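Local atomic coordinates of fiber protein (Human adenovirus 16, PDB entry 3CNC), a protein that forms the trimeric knob at the tip of the adenovirus fiber, which probably attaches the virus to host cells through the receptor CD46. Residues A38-K43 / P49-T54; G66-M71 / M187-S192. All blocks are in the same frame, centred on the assembly; numbering follows the deposited sequence.

Contact 1: residues A38-K43 / P49-T54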
loop_
_atom_site.group_PDB
_atom_site.type_symbol
_atom_site.label_atom_id
_atom_site.label_comp_id
_atom_site.label_asym_id
_atom_site.label_seq_id
_atom_site.Cartn_x
_atom_site.Cartn_y
_atom_site.Cartn_z
ATOM N N ALA A 38 -5.526 26.014 -1.568
ATOM C CA ALA A 38 -4.592 25.956 -2.690
ATOM C C ALA A 38 -3.205 26.244 -2.123
ATOM O O ALA A 38 -2.974 27.295 -1.514
ATOM C CB ALA A 38 -4.972 26.986 -3.759
ATOM N N ASN A 39 -2.287 25.305 -2.318
ATOM C CA ASN A 39 -0.934 25.430 -1.780
ATOM C C ASN A 39 0.115 24.944 -2.772
ATOM O O ASN A 39 1.308 24.937 -2.469
ATOM C CB ASN A 39 -0.833 24.577 -0.505
ATOM C CG ASN A 39 -1.112 23.077 -0.776
ATOM O OD1 ASN A 39 -1.390 22.688 -1.907
ATOM N ND2 ASN A 39 -1.039 22.245 0.268
ATOM N N CYS A 40 -0.321 24.561 -3.964
ATOM C CA CYS A 40 0.596 23.990 -4.929
ATOM C C CYS A 40 0.474 24.548 -6.354
ATOM O O CYS A 40 -0.627 24.830 -6.828
ATOM C CB CYS A 40 0.363 22.474 -4.910
ATOM S SG CYS A 40 1.479 21.446 -5.850
ATOM N N VAL A 41 1.611 24.689 -7.034
ATOM C CA VAL A 41 1.641 25.200 -8.404
ATOM C C VAL A 41 1.965 24.108 -9.421
ATOM O O VAL A 41 3.051 23.525 -9.407
ATOM C CB VAL A 41 2.680 26.331 -8.569
ATOM C CG1 VAL A 41 2.658 26.843 -9.996
ATOM C CG2 VAL A 41 2.383 27.462 -7.598
ATOM N N ILE A 42 1.022 23.853 -10.318
ATOM C CA ILE A 42 1.188 22.835 -11.339
ATOM C C ILE A 42 1.479 23.427 -12.716
ATOM O O ILE A 42 2.093 22.762 -13.563
ATOM C CB ILE A 42 -0.080 21.926 -11.413
ATOM C CG1 ILE A 42 0.195 20.608 -10.700
ATOM C CG2 ILE A 42 -0.469 21.639 -12.846
ATOM C CD1 ILE A 42 0.647 20.771 -9.277
ATOM N N LYS A 43 1.051 24.668 -12.946
ATOM C CA LYS A 43 1.281 25.305 -14.243
ATOM C C LYS A 43 2.702 25.838 -14.401
ATOM O O LYS A 43 3.225 26.523 -13.512
ATOM C CB LYS A 43 0.292 26.451 -14.478
ATOM C CG LYS A 43 0.390 27.036 -15.883
ATOM C CD LYS A 43 -0.436 28.301 -16.043
ATOM C CE LYS A 43 -0.201 28.931 -17.410
ATOM N NZ LYS A 43 -0.854 30.265 -17.529
ATOM N N PRO A 49 -0.349 29.507 -6.242
ATOM C CA PRO A 49 -1.081 28.243 -6.109
ATOM C C PRO A 49 -2.242 28.118 -7.071
ATOM O O PRO A 49 -3.092 29.006 -7.139
ATOM C CB PRO A 49 -1.552 28.269 -4.661
ATOM C CG PRO A 49 -0.414 28.933 -3.972
ATOM C CD PRO A 49 -0.065 30.089 -4.918
ATOM N N ASP A 50 -2.282 27.013 -7.808
ATOM C CA ASP A 50 -3.373 26.779 -8.745
ATOM C C ASP A 50 -4.045 25.423 -8.491
ATOM O O ASP A 50 -4.836 24.943 -9.302
ATOM C CB ASP A 50 -2.866 26.886 -10.187
ATOM C CG ASP A 50 -1.893 25.792 -10.550
ATOM O OD1 ASP A 50 -1.220 25.261 -9.639
ATOM O OD2 ASP A 50 -1.792 25.476 -11.754
ATOM N N CYS A 51 -3.717 24.806 -7.358
ATOM C CA CYS A 51 -4.318 23.527 -6.968
ATOM C C CYS A 51 -3.987 23.160 -5.517
ATOM O O CYS A 51 -3.073 23.723 -4.906
ATOM C CB CYS A 51 -3.889 22.398 -7.910
ATOM S SG CYS A 51 -2.158 21.972 -7.831
ATOM N N LYS A 52 -4.754 22.221 -4.971
ATOM C CA LYS A 52 -4.582 21.785 -3.589
ATOM C C LYS A 52 -3.875 20.437 -3.506
ATOM O O LYS A 52 -4.360 19.439 -4.035
ATOM C CB LYS A 52 -5.943 21.697 -2.904
ATOM C CG LYS A 52 -6.707 22.999 -2.913
ATOM C CD LYS A 52 -8.183 22.775 -2.633
ATOM C CE LYS A 52 -8.950 24.097 -2.624
ATOM N NZ LYS A 52 -10.425 23.886 -2.509
ATOM N N LEU A 53 -2.725 20.425 -2.838
ATOM C CA LEU A 53 -1.935 19.212 -2.670
ATOM C C LEU A 53 -2.065 18.660 -1.260
ATOM O O LEU A 53 -1.773 19.356 -0.283
ATOM C CB LEU A 53 -0.457 19.492 -2.928
ATOM C CG LEU A 53 0.482 18.340 -2.531
ATOM C CD1 LEU A 53 0.335 17.200 -3.524
ATOM C CD2 LEU A 53 1.915 18.828 -2.502
ATOM N N THR A 54 -2.520 17.416 -1.151
ATOM C CA THR A 54 -2.621 16.777 0.159
ATOM C C THR A 54 -1.526 15.714 0.202
ATOM O O THR A 54 -1.491 14.798 -0.619
ATOM C CB THR A 54 -3.977 16.102 0.374
ATOM O OG1 THR A 54 -5.008 17.088 0.300
ATOM C CG2 THR A 54 -4.032 15.450 1.753
#
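Asn39 and Leu53 meet through a two-point grip: the Asn39 amide accepts from Leu53 N at OD1 (2.8 Å) and donates from ND2 to Leu53 O (3.0 Å). The second bond is almost straight, at 172°, and lies in the planes of both groups, so the carboxamide imitates a strand neighbour. With chi1 at 60°, CG sits between the backbone N and the carbonyl carbon, which turns the amide back across the Leu53 backbone.

Among the main-chain bonds, Cys51 O accepts from both Asn39 N and Cys40 N, while Cys40 O receives Asp50 N and, weakly, Cys51 N; Asp50 and Cys51 thus both face Cys40 in a classic beta bulge.

The Asp50 carboxylate takes Ile42 N on the syn lone pair of OD1 at 2.7 Å and Lys43 N weakly on OD2.

Apolar contacts flank these bonds: Ala38 CB touches Pro49 CB, and Cys40 CB meets Leu53 CB. Ile42 CD1 lies 3.4 Å from Cys51 SG.

Two side chains, the Asn39 amide beyond the bulge and the Asp50 carboxylate within it, therefore extend the pairing past the single Cys40-Cys51 bridge. Asp50 OD1 also lies 2.9 Å from Cys40 O, an acceptor-acceptor approach that its amide donors would probably offset.

Contact 2: residues G66-M71 / M187-S192; sequences GYITLM and MNFSWS
The Phe189 ring receives Ile68 CD1 squarely on one face: the methyl stands 3.5 Å from the ring centroid and only 4° off the normal, a CH-pi contact in which all six ring carbons are nearly equidistant from it. Met187 CE, from the same strand as the ring, lies at its edge in the ring plane. On one face of the Trp191 indole rests Leu70 CD1, offset toward the rim and 4.2 Å from the centroid of the six-membered ring. Ile68 CD1 also reaches Trp191 CH2, at 4.0 Å, and so touches both aromatic side chains.

Ile68 gets there by an extended chain: CG1 is anti to the backbone N (chi1 -172°) and CD1 continues outward, meeting Phe189 from the opposite direction. No hydrogen bond crosses between the two strands, whose axes approach to 10.1 Å at an angle of 54°.

All four touching residues are buried. Phe213 meets the Phe189 ring with its plane steeply inclined, and Val172 and Val170 of strand 165-174 pack on Phe189 and Trp191. Such alternate residues pointing inward from two separate antiparallel sheets make the hydrophobic core of a beta sandwich, here that of the fiber knob.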
loop_
_atom_site.group_PDB
_atom_site.type_symbol
_atom_site.label_atom_id
_atom_site.label_comp_id
_atom_site.label_asym_id
_atom_site.label_seq_id
_atom_site.Cartn_x
_atom_site.Cartn_y
_atom_site.Cartn_z
ATOM N N GLY A 66 3.451 6.926 3.005
ATOM C CA GLY A 66 2.964 8.139 2.365
ATOM C C GLY A 66 1.571 8.095 1.768
ATOM O O GLY A 66 1.107 7.047 1.316
ATOM N N TYR A 67 0.918 9.256 1.756
ATOM C CA TYR A 67 -0.434 9.422 1.222
ATOM C C TYR A 67 -0.453 10.716 0.406
ATOM O O TYR A 67 -0.067 11.767 0.900
ATOM C CB TYR A 67 -1.432 9.535 2.378
ATOM C CG TYR A 67 -2.861 9.837 1.967
ATOM C CD1 TYR A 67 -3.793 8.813 1.822
ATOM C CD2 TYR A 67 -3.292 11.157 1.773
ATOM C CE1 TYR A 67 -5.130 9.087 1.510
ATOM C CE2 TYR A 67 -4.631 11.449 1.452
ATOM C CZ TYR A 67 -5.540 10.410 1.329
ATOM O OH TYR A 67 -6.859 10.680 1.065
ATOM N N ILE A 68 -0.911 10.652 -0.839
ATOM C CA ILE A 68 -0.928 11.856 -1.656
ATOM C C ILE A 68 -2.117 11.935 -2.584
ATOM O O ILE A 68 -2.519 10.940 -3.196
ATOM C CB ILE A 68 0.367 11.996 -2.510
ATOM C CG1 ILE A 68 0.400 13.364 -3.198
ATOM C CG2 ILE A 68 0.439 10.862 -3.555
ATOM C CD1 ILE A 68 1.774 13.749 -3.747
ATOM N N THR A 69 -2.649 13.147 -2.687
ATOM C CA THR A 69 -3.790 13.429 -3.532
ATOM C C THR A 69 -3.778 14.885 -4.037
ATOM O O THR A 69 -3.304 15.799 -3.350
ATOM C CB THR A 69 -5.106 13.158 -2.761
ATOM O OG1 THR A 69 -6.139 12.847 -3.697
ATOM C CG2 THR A 69 -5.512 14.365 -1.939
ATOM N N LEU A 70 -4.309 15.080 -5.242
ATOM C CA LEU A 70 -4.384 16.399 -5.872
ATOM C C LEU A 70 -5.821 16.854 -6.160
ATOM O O LEU A 70 -6.658 16.063 -6.611
ATOM C CB LEU A 70 -3.646 16.380 -7.203
ATOM C CG LEU A 70 -2.319 17.097 -7.390
ATOM C CD1 LEU A 70 -2.040 17.102 -8.885
ATOM C CD2 LEU A 70 -2.364 18.540 -6.871
ATOM N N MET A 71 -6.107 18.126 -5.908
ATOM C CA MET A 71 -7.429 18.666 -6.227
ATOM C C MET A 71 -7.272 20.007 -6.943
ATOM O O MET A 71 -6.713 20.951 -6.384
ATOM C CB MET A 71 -8.288 18.856 -4.976
ATOM C CG MET A 71 -9.725 19.219 -5.343
ATOM S SD MET A 71 -10.756 19.802 -3.986
ATOM C CE MET A 71 -11.691 18.341 -3.634
ATOM N N MET A 187 11.797 14.775 -3.889
ATOM C CA MET A 187 10.670 13.853 -3.969
ATOM C C MET A 187 9.737 14.364 -5.063
ATOM O O MET A 187 9.061 15.367 -4.881
ATOM C CB MET A 187 9.946 13.800 -2.622
ATOM C CG MET A 187 8.840 12.760 -2.547
ATOM S SD MET A 187 8.329 12.460 -0.836
ATOM C CE MET A 187 6.994 13.525 -0.688
ATOM N N ASN A 188 9.705 13.685 -6.202
ATOM C CA ASN A 188 8.852 14.120 -7.303
ATOM C C ASN A 188 7.739 13.149 -7.635
ATOM O O ASN A 188 7.929 11.930 -7.611
ATOM C CB ASN A 188 9.679 14.366 -8.570
ATOM C CG ASN A 188 10.737 15.418 -8.365
ATOM O OD1 ASN A 188 10.661 16.207 -7.426
ATOM N ND2 ASN A 188 11.726 15.448 -9.247
ATOM N N PHE A 189 6.574 13.701 -7.941
ATOM C CA PHE A 189 5.432 12.888 -8.306
ATOM C C PHE A 189 4.932 13.361 -9.657
ATOM O O PHE A 189 4.974 14.557 -9.959
ATOM C CB PHE A 189 4.290 13.050 -7.305
ATOM C CG PHE A 189 4.663 12.749 -5.893
ATOM C CD1 PHE A 189 5.282 13.709 -5.109
ATOM C CD2 PHE A 189 4.373 11.506 -5.339
ATOM C CE1 PHE A 189 5.608 13.444 -3.782
ATOM C CE2 PHE A 189 4.692 11.220 -4.008
ATOM C CZ PHE A 189 5.309 12.186 -3.226
ATOM N N SER A 190 4.485 12.418 -10.471
ATOM C CA SER A 190 3.915 12.741 -11.766
ATOM C C SER A 190 2.787 11.743 -12.032
ATOM O O SER A 190 2.929 10.549 -11.765
ATOM C CB SER A 190 4.966 12.685 -12.893
ATOM O OG SER A 190 5.397 11.370 -13.180
ATOM N N TRP A 191 1.662 12.261 -12.517
ATOM C CA TRP A 191 0.489 11.457 -12.847
ATOM C C TRP A 191 0.374 11.492 -14.356
ATOM O O TRP A 191 0.494 12.553 -14.960
ATOM C CB TRP A 191 -0.777 12.070 -12.254
ATOM C CG TRP A 191 -0.855 12.030 -10.770
ATOM C CD1 TRP A 191 -1.628 11.201 -10.019
ATOM C CD2 TRP A 191 -0.197 12.913 -9.853
ATOM N NE1 TRP A 191 -1.507 11.518 -8.689
ATOM C CE2 TRP A 191 -0.635 12.563 -8.555
ATOM C CE3 TRP A 191 0.717 13.968 -10.000
ATOM C CZ2 TRP A 191 -0.193 13.233 -7.404
ATOM C CZ3 TRP A 191 1.161 14.639 -8.851
ATOM C CH2 TRP A 191 0.702 14.266 -7.570
ATOM N N SER A 192 0.124 10.346 -14.968
ATOM C CA SER A 192 0.021 10.315 -16.415
ATOM C C SER A 192 -1.304 9.785 -16.940
ATOM O O SER A 192 -1.710 8.664 -16.627
ATOM C CB SER A 192 1.168 9.487 -16.990
ATOM O OG SER A 192 1.073 9.409 -18.395
#

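From the N terminus, the chain leaves strand 29-31 and enters the loop of 38-43, which contact 1 closes against 49-54 after five intervening residues. Strand 51-60 then turns back into strand 63-72, bringing 49-54 of contact 1 beside 66-71 of contact 2 in one sheet: Lys52 N lies 2.7 Å from Met71 O and Thr54 N 2.8 Å from Thr69 O, both probable hydrogen bonds. Contact 2 opens only here and spans 115 residues before strand 185-194 of the other sheet completes it. The two contacts are thus in series, neither nested nor crossed. Contact 1 fastens a loop to its own sheet, whereas contact 2 joins that sheet to the opposing one.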